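Citrate synthase (Mycobacterium tuberculosis, PDB 4TVM) catalyses the condensation of oxaloacetate with acetyl-CoA and water to give citrate and CoA, a step of the Krebs cycle. Local coordinates at residues A[41-46]-A[414-419]. Numbering follows the deposited sequence.
Sequences GHTTFD and RQIYTG
Two strands at opposite ends of the citrate synthase chain, 42-45 and 414-417, meet at the dimer interface; the centre of the contact lies about 30 Å from the centre of the chain. Each strand pairs in a parallel beta ladder with the second subunit. Within the chain, however, they are not sheet neighbours: their axes approach to 7.9 Å at an angle of 100°, and T43, F45, R414 and I416 meet through side chains alone. I416 touches both T43 and F45, through different atoms. Its CG1, anti to its own carbonyl carbon (chi1 -59°), lies 3.7 Å from F45 CD1, an oblique approach to the ring with the F45 and I416 side chains roughly perpendicular. At the R414 end the contact is made by the aliphatic root of the arginine, while the chain bends at chi2 and carries the guanidinium away, where NE hydrogen-bonds to A50 O of the second subunit. The two segments bury 179 Å² between them, both sides summed; separately, N51 of the second subunit packs on T43 and G30 of the second subunit on I416. T43 CG2 rests 4.0 Å from R414 CG, and the T43 and I416 side chains lie antiparallel, alongside one another, with T43 OG1, hydrogen-bonded elsewhere, 3.5 Å from I416 CD1.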
loop_
_atom_site.group_PDB
_atom_site.type_symbol
_atom_site.label_atom_id
_atom_site.label_comp_id
_atom_site.label_asym_id
_atom_site.label_seq_id
_atom_site.Cartn_x
_atom_site.Cartn_y
_atom_site.Cartn_z
ATOM N N GLY A 41 23.458 18.510 -4.776
ATOM C CA GLY A 41 23.433 17.489 -5.826
ATOM C C GLY A 41 23.751 16.070 -5.352
ATOM O O GLY A 41 24.231 15.235 -6.130
ATOM N N HIS A 42 23.487 15.783 -4.083
ATOM C CA HIS A 42 23.721 14.456 -3.546
ATOM C C HIS A 42 22.499 13.954 -2.779
ATOM O O HIS A 42 21.683 14.747 -2.320
ATOM C CB HIS A 42 24.935 14.510 -2.620
ATOM C CG HIS A 42 26.250 14.420 -3.336
ATOM N ND1 HIS A 42 26.896 15.517 -3.864
ATOM C CD2 HIS A 42 27.044 13.356 -3.591
ATOM C CE1 HIS A 42 28.027 15.125 -4.426
ATOM N NE2 HIS A 42 28.144 13.820 -4.262
ATOM N N THR A 43 22.380 12.635 -2.662
ATOM C CA THR A 43 21.338 11.998 -1.855
ATOM C C THR A 43 21.941 11.093 -0.796
ATOM O O THR A 43 23.099 10.671 -0.904
ATOM C CB THR A 43 20.421 11.084 -2.687
ATOM O OG1 THR A 43 21.206 10.091 -3.365
ATOM C CG2 THR A 43 19.597 11.872 -3.688
ATOM N N THR A 44 21.151 10.788 0.229
ATOM C CA THR A 44 21.514 9.721 1.148
ATOM C C THR A 44 21.082 8.439 0.483
ATOM O O THR A 44 20.094 8.407 -0.242
ATOM C CB THR A 44 20.831 9.857 2.528
ATOM O OG1 THR A 44 19.401 9.812 2.374
ATOM C CG2 THR A 44 21.241 11.176 3.235
ATOM N N PHE A 45 21.838 7.382 0.697
ATOM C CA PHE A 45 21.423 6.050 0.275
ATOM C C PHE A 45 21.295 5.224 1.557
ATOM O O PHE A 45 22.213 5.198 2.338
ATOM C CB PHE A 45 22.462 5.487 -0.682
ATOM C CG PHE A 45 22.199 4.071 -1.114
ATOM C CD1 PHE A 45 21.175 3.783 -2.003
ATOM C CD2 PHE A 45 23.011 3.029 -0.664
ATOM C CE1 PHE A 45 20.941 2.485 -2.406
ATOM C CE2 PHE A 45 22.785 1.724 -1.065
ATOM C CZ PHE A 45 21.746 1.450 -1.937
ATOM N N ASP A 46 20.141 4.608 1.794
ATOM C CA ASP A 46 19.893 3.834 3.024
ATOM C C ASP A 46 18.929 2.696 2.793
ATOM O O ASP A 46 17.723 2.883 2.850
ATOM C CB ASP A 46 19.288 4.738 4.098
ATOM C CG ASP A 46 19.228 4.070 5.467
ATOM O OD1 ASP A 46 19.893 3.034 5.694
ATOM O OD2 ASP A 46 18.528 4.610 6.331
ATOM N N ARG A 414 13.945 9.022 -3.554
ATOM C CA ARG A 414 14.906 9.039 -4.612
ATOM C C ARG A 414 15.373 7.641 -5.002
ATOM O O ARG A 414 14.859 6.620 -4.495
ATOM C CB ARG A 414 16.091 9.918 -4.196
ATOM C CG ARG A 414 15.689 11.356 -3.947
ATOM C CD ARG A 414 15.055 11.949 -5.192
ATOM N NE ARG A 414 14.633 13.328 -4.970
ATOM C CZ ARG A 414 14.265 14.173 -5.932
ATOM N NH1 ARG A 414 14.260 13.787 -7.213
ATOM N NH2 ARG A 414 13.897 15.410 -5.612
ATOM N N GLN A 415 16.316 7.620 -5.942
ATOM C CA GLN A 415 17.028 6.420 -6.334
ATOM C C GLN A 415 18.478 6.779 -6.690
ATOM O O GLN A 415 18.852 7.937 -6.781
ATOM C CB GLN A 415 16.352 5.793 -7.552
ATOM C CG GLN A 415 16.116 6.792 -8.678
ATOM C CD GLN A 415 15.626 6.151 -9.952
ATOM O OE1 GLN A 415 15.044 5.071 -9.942
ATOM N NE2 GLN A 415 15.865 6.806 -11.050
ATOM N N ILE A 416 19.285 5.759 -6.873
ATOM C CA ILE A 416 20.611 5.913 -7.399
ATOM C C ILE A 416 20.480 5.263 -8.733
ATOM O O ILE A 416 20.265 4.052 -8.792
ATOM C CB ILE A 416 21.643 5.120 -6.585
ATOM C CG1 ILE A 416 21.624 5.601 -5.156
ATOM C CG2 ILE A 416 23.036 5.274 -7.194
ATOM C CD1 ILE A 416 21.898 7.077 -5.037
ATOM N N TYR A 417 20.563 6.047 -9.806
ATOM C CA TYR A 417 20.277 5.490 -11.102
ATOM C C TYR A 417 21.474 4.697 -11.519
ATOM O O TYR A 417 22.584 5.175 -11.425
ATOM C CB TYR A 417 19.985 6.549 -12.132
ATOM C CG TYR A 417 19.637 5.928 -13.455
ATOM C CD1 TYR A 417 18.517 5.135 -13.578
ATOM C CD2 TYR A 417 20.434 6.117 -14.569
ATOM C CE1 TYR A 417 18.195 4.554 -14.775
ATOM C CE2 TYR A 417 20.111 5.538 -15.774
ATOM C CZ TYR A 417 18.992 4.772 -15.868
ATOM O OH TYR A 417 18.666 4.198 -17.059
ATOM N N THR A 418 21.254 3.484 -11.989
ATOM C CA THR A 418 22.370 2.639 -12.326
ATOM C C THR A 418 22.253 2.036 -13.730
ATOM O O THR A 418 22.974 1.100 -14.044
ATOM C CB THR A 418 22.553 1.555 -11.261
ATOM O OG1 THR A 418 23.633 0.712 -11.650
ATOM C CG2 THR A 418 21.299 0.693 -11.103
ATOM N N GLY A 419 21.395 2.623 -14.573
ATOM C CA GLY A 419 21.142 2.156 -15.945
ATOM C C GLY A 419 21.863 2.819 -17.127
ATOM O O GLY A 419 22.942 3.398 -16.975
#